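Local coordinates for N-acetylmuramoyl-L-alanine amidase domain-containing protein SAOUHSC_02979 (PDB 5T1Q) that probably hydrolyses bonds in bacterial cell-wall peptidoglycan, as a secreted amidase-type enzyme that carries a glucosaminidase-like domain and a CHAP domain, at residues P104-L108 / F139-T145; T31-S35 / I90-D94. All coordinates share one frame; numbering follows the deposited sequence.

Contact 1: P104-L108 / F139-T145; sequences PNHNL and FRKYPST
Ser144 CA sits over one face of the His106 ring, 3.7 Å from its centroid, in a CH-pi contact. Tyr142 O lies at the edge of this ring, somewhat out of its plane. The Tyr142 ring turns its own edge to Asn107. There Asn107 CB is in the ring plane, 3.8 Å from Tyr142 CE1, and the amide stands nearly perpendicular to the ring (89°).

The setting is the glucosaminidase-like domain, of the lysozyme clan. A loop, 104-108, is tied to the chain that leaves the beta hairpin 119-128/131-140 and enters helix 145-158. Ser144 is the N-cap of that helix, and its OG also bonds Glu147.

Two backbone oxygens, Asn105 O and Tyr142 O, take the main bonds. Tyr142 N donates to Asn105 O over 3.0 Å, nearly straight at 169°. His106 ND1 donates to Tyr142 O at 3.1 Å, coming from above the carbonyl plane. Chi1 of -55° sets the imidazole beside its own backbone N, and the ring's rotation then turns ND1 to this oxygen. Asn107 ND2 gives Arg140 O a weak bond, 2.9 Å long but badly bent, while its stronger partner is Ile111 O.

Tyr142 OH is bonded to Asp151, which also pairs with Arg140. Farther along, Leu108 CD2 packs on Thr145 CG2 at 4.0 Å.

The Lys141 chain runs extended as far as CE and then bends. Its NZ reaches Asn105 OD1 at 3.2 Å and, weakly, Pro104 O. A water accepts a hydrogen bond from Lys141 NZ at 2.7 Å and donates one to Asn105 OD1.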
# COMPACT_ATOMS: atom_id res chain seq x y z
N PRO A 104 -7.72 8.48 17.01
CA PRO A 104 -8.75 7.85 17.84
C PRO A 104 -9.66 6.89 17.06
O PRO A 104 -10.73 6.56 17.53
CB PRO A 104 -9.56 9.06 18.30
CG PRO A 104 -9.51 9.98 17.13
CD PRO A 104 -8.12 9.83 16.57
N ASN A 105 -9.22 6.42 15.90
CA ASN A 105 -10.07 5.58 15.04
C ASN A 105 -9.91 4.08 15.28
O ASN A 105 -10.90 3.35 15.28
CB ASN A 105 -9.82 5.97 13.59
CG ASN A 105 -10.15 7.43 13.32
OD1 ASN A 105 -11.16 7.95 13.80
ND2 ASN A 105 -9.29 8.10 12.57
N HIS A 106 -8.67 3.63 15.47
CA HIS A 106 -8.36 2.23 15.82
C HIS A 106 -8.90 1.13 14.88
O HIS A 106 -9.00 -0.03 15.27
CB HIS A 106 -8.85 1.95 17.26
CG HIS A 106 -8.33 2.90 18.29
ND1 HIS A 106 -9.10 3.91 18.84
CD2 HIS A 106 -7.12 2.99 18.90
CE1 HIS A 106 -8.38 4.57 19.74
NE2 HIS A 106 -7.18 4.03 19.79
N ASN A 107 -9.22 1.48 13.63
CA ASN A 107 -9.76 0.54 12.65
C ASN A 107 -8.58 -0.09 11.89
O ASN A 107 -8.00 0.52 10.99
CB ASN A 107 -10.72 1.29 11.73
CG ASN A 107 -11.48 0.39 10.76
OD1 ASN A 107 -11.12 -0.76 10.52
ND2 ASN A 107 -12.55 0.94 10.19
N LEU A 108 -8.24 -1.32 12.26
CA LEU A 108 -7.09 -2.02 11.69
C LEU A 108 -7.35 -2.78 10.41
O LEU A 108 -6.39 -3.13 9.70
CB LEU A 108 -6.57 -3.03 12.71
CG LEU A 108 -6.16 -2.52 14.07
CD1 LEU A 108 -5.61 -3.68 14.87
CD2 LEU A 108 -5.13 -1.41 13.95
N PHE A 139 -15.91 5.01 7.73
CA PHE A 139 -15.26 3.83 8.29
C PHE A 139 -15.61 3.72 9.75
O PHE A 139 -15.84 4.73 10.42
CB PHE A 139 -13.74 3.88 8.10
CG PHE A 139 -13.29 3.58 6.70
CD1 PHE A 139 -13.28 4.57 5.74
CD2 PHE A 139 -12.85 2.31 6.36
CE1 PHE A 139 -12.85 4.30 4.45
CE2 PHE A 139 -12.41 2.03 5.07
CZ PHE A 139 -12.41 3.03 4.11
N ARG A 140 -15.63 2.49 10.24
CA ARG A 140 -15.96 2.23 11.62
C ARG A 140 -14.89 2.80 12.54
O ARG A 140 -13.70 2.62 12.30
CB ARG A 140 -16.14 0.72 11.85
CG ARG A 140 -17.22 0.11 10.97
CD ARG A 140 -17.53 -1.34 11.30
NE ARG A 140 -18.52 -1.89 10.37
CZ ARG A 140 -18.99 -3.14 10.39
NH1 ARG A 140 -18.58 -4.01 11.31
NH2 ARG A 140 -19.88 -3.53 9.48
N LYS A 141 -15.34 3.53 13.56
CA LYS A 141 -14.49 4.17 14.55
C LYS A 141 -14.69 3.40 15.85
O LYS A 141 -15.81 3.32 16.36
CB LYS A 141 -14.92 5.63 14.70
CG LYS A 141 -14.14 6.47 15.70
CD LYS A 141 -14.75 7.86 15.75
CE LYS A 141 -14.09 8.75 16.79
NZ LYS A 141 -12.69 9.07 16.43
N TYR A 142 -13.62 2.80 16.36
CA TYR A 142 -13.68 1.99 17.57
C TYR A 142 -13.05 2.69 18.76
O TYR A 142 -12.20 3.56 18.57
CB TYR A 142 -12.94 0.68 17.35
CG TYR A 142 -13.40 -0.11 16.15
CD1 TYR A 142 -12.79 0.06 14.91
CD2 TYR A 142 -14.41 -1.06 16.26
CE1 TYR A 142 -13.19 -0.68 13.81
CE2 TYR A 142 -14.81 -1.81 15.16
CZ TYR A 142 -14.20 -1.62 13.94
OH TYR A 142 -14.59 -2.36 12.85
N PRO A 143 -13.45 2.32 20.00
CA PRO A 143 -12.82 2.93 21.18
C PRO A 143 -11.35 2.53 21.33
O PRO A 143 -10.55 3.27 21.90
CB PRO A 143 -13.63 2.35 22.36
CG PRO A 143 -14.88 1.80 21.77
CD PRO A 143 -14.57 1.43 20.36
N SER A 144 -11.01 1.33 20.83
CA SER A 144 -9.64 0.82 20.87
C SER A 144 -9.48 -0.31 19.85
O SER A 144 -10.45 -0.72 19.20
CB SER A 144 -9.30 0.30 22.27
OG SER A 144 -10.08 -0.83 22.59
N THR A 145 -8.26 -0.82 19.70
CA THR A 145 -8.01 -1.92 18.77
C THR A 145 -8.61 -3.24 19.25
O THR A 145 -8.70 -4.19 18.48
CB THR A 145 -6.51 -2.10 18.49
OG1 THR A 145 -5.82 -2.37 19.71
CG2 THR A 145 -5.93 -0.85 17.86
O HOH W 1 -12.43 10.46 14.10
O HOH W 2 -11.84 -3.31 12.19

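Contact 2: T31-S35 / I90-D94; sequences TRATS and ILESD
Arg32 and Glu92 form the salt bridge of this contact, where a loop, 31-35, lies against the C-terminal end of helix 82-93, a helix of the lysozyme-clan glucosaminidase-like domain. Arg32 NH1 meets Glu92 OE1 at 2.9 Å. The bond is close to straight (167°) and uses the anti lone pair of OE1. The guanidinium and carboxylate are nearly coplanar, 28° apart. Glu92 bends at chi2 (-71°), which brings its carboxylate back beside the arginine. Its other oxygen, OE2, is bonded to Tyr195 OH.

Direct hydrogen bonds go to carbonyls of the last helical turn. Arg32 NH1 also donates to Glu92 O at 2.8 Å, so one nitrogen grips both the backbone and the side chain of Glu92. This carbonyl lies at the edge of the guanidinium, close to its plane. Ser35 N donates to Leu91 O at 3.0 Å, on a lone pair in the carbonyl plane. The positive charge of Arg32 beside the carbonyl end of the helix is probably favourable. Arg32 NH2 has a further partner in Thr124 OG1.

Packing fills the middle. Thr34 CB rests on Leu91 O at 3.3 Å, and its CG2 lies against both Leu91 O and Glu92 O. Ala33 CB meets Asp94 CB at 4.0 Å. Asp94, with positive phi, is the first residue to depart from helical backbone angles.

Water joins the two sides at several points. One molecule accepts from Arg32 NE at 2.9 Å and lies close to Ala33 O and Glu92 O. Two others link Arg32 NH2 with Glu92 OE1, one of them holding NH2 only weakly. Asp94 OD1 is held by Arg97, and also accepts a hydrogen bond from a water at 2.8 Å that stands 2.6 Å from Ser35 OG.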
# COMPACT_ATOMS: atom_id res chain seq x y z
N THR A 31 -6.83 10.66 4.90
CA THR A 31 -6.18 9.90 3.85
C THR A 31 -5.58 8.65 4.47
O THR A 31 -4.86 8.72 5.47
CB THR A 31 -5.12 10.73 3.09
OG1 THR A 31 -4.12 11.20 4.00
CG2 THR A 31 -5.78 11.90 2.38
N ARG A 32 -5.92 7.51 3.88
CA ARG A 32 -5.44 6.23 4.36
C ARG A 32 -4.01 5.94 3.93
O ARG A 32 -3.44 6.60 3.06
CB ARG A 32 -6.31 5.09 3.82
CG ARG A 32 -7.75 5.08 4.30
CD ARG A 32 -8.48 3.83 3.80
NE ARG A 32 -7.92 2.59 4.35
CZ ARG A 32 -8.29 1.35 4.02
NH1 ARG A 32 -7.70 0.31 4.59
NH2 ARG A 32 -9.24 1.14 3.11
N ALA A 33 -3.45 4.93 4.58
CA ALA A 33 -2.17 4.39 4.23
C ALA A 33 -2.39 2.88 4.23
O ALA A 33 -3.04 2.34 5.13
CB ALA A 33 -1.10 4.79 5.24
N THR A 34 -1.94 2.21 3.17
CA THR A 34 -2.01 0.76 3.05
C THR A 34 -0.65 0.27 2.58
O THR A 34 0.15 1.04 2.09
CB THR A 34 -3.12 0.31 2.08
OG1 THR A 34 -3.03 1.06 0.87
CG2 THR A 34 -4.51 0.54 2.67
N SER A 35 -0.38 -1.02 2.74
CA SER A 35 0.93 -1.57 2.39
C SER A 35 1.28 -1.42 0.92
O SER A 35 0.42 -1.52 0.06
CB SER A 35 1.01 -3.04 2.75
OG SER A 35 0.72 -3.24 4.11
N ILE A 90 -2.18 -6.01 8.59
CA ILE A 90 -0.95 -5.41 8.03
C ILE A 90 -1.24 -4.62 6.74
O ILE A 90 -0.81 -3.47 6.60
CB ILE A 90 0.12 -6.49 7.73
CG1 ILE A 90 0.71 -7.03 9.04
CG2 ILE A 90 1.25 -5.93 6.87
CD1 ILE A 90 1.53 -8.30 8.86
N LEU A 91 -1.96 -5.24 5.81
CA LEU A 91 -2.26 -4.63 4.51
C LEU A 91 -3.13 -3.39 4.60
O LEU A 91 -2.76 -2.32 4.09
CB LEU A 91 -2.90 -5.68 3.60
CG LEU A 91 -3.18 -5.34 2.12
CD1 LEU A 91 -3.47 -6.61 1.36
CD2 LEU A 91 -4.32 -4.34 1.94
N GLU A 92 -4.27 -3.53 5.29
CA GLU A 92 -5.26 -2.46 5.42
C GLU A 92 -4.84 -1.28 6.29
O GLU A 92 -5.33 -0.18 6.08
CB GLU A 92 -6.59 -3.04 5.95
CG GLU A 92 -7.22 -4.11 5.06
CD GLU A 92 -7.81 -3.58 3.76
OE1 GLU A 92 -8.13 -2.36 3.67
OE2 GLU A 92 -8.00 -4.39 2.83
N SER A 93 -3.98 -1.51 7.28
CA SER A 93 -3.52 -0.42 8.18
C SER A 93 -2.09 0.04 7.91
O SER A 93 -1.59 0.94 8.61
CB SER A 93 -3.55 -0.91 9.62
OG SER A 93 -2.53 -1.87 9.84
N ASP A 94 -1.42 -0.57 6.92
CA ASP A 94 -0.01 -0.31 6.61
C ASP A 94 0.85 -0.53 7.86
O ASP A 94 1.58 0.35 8.29
CB ASP A 94 0.24 1.10 6.03
CG ASP A 94 1.72 1.31 5.62
OD1 ASP A 94 2.41 0.32 5.31
OD2 ASP A 94 2.19 2.47 5.65
O HOH W 3 -5.69 2.44 6.27
O HOH W 4 -8.43 -1.06 1.32
O HOH W 5 -10.80 -1.32 3.31
O HOH W 6 2.72 -2.47 5.65

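Overall arrangement
From the N terminus, the chain first passes residues 31-35, just ahead of strand 37-39. That strand belongs to the large mixed sheet, where it runs parallel to strand 339-345 near the C terminus. Helices 58-78 and 82-93 follow, and contact 2 closes the loop at 90-94. Contact 1 opens afterwards at 104-108 and closes at 139-145, where the second hairpin strand ends and the chain runs into helix 145-158. The two loops lie in series and neither nest nor cross. The centres of the two contacts are about 14 Å apart, yet the contacts touch. Leu108 O packs on Ser93 CB, and Phe139 CZ on Arg32 NH2. Helix 82-93, the hairpin and the N-terminal segment therefore meet.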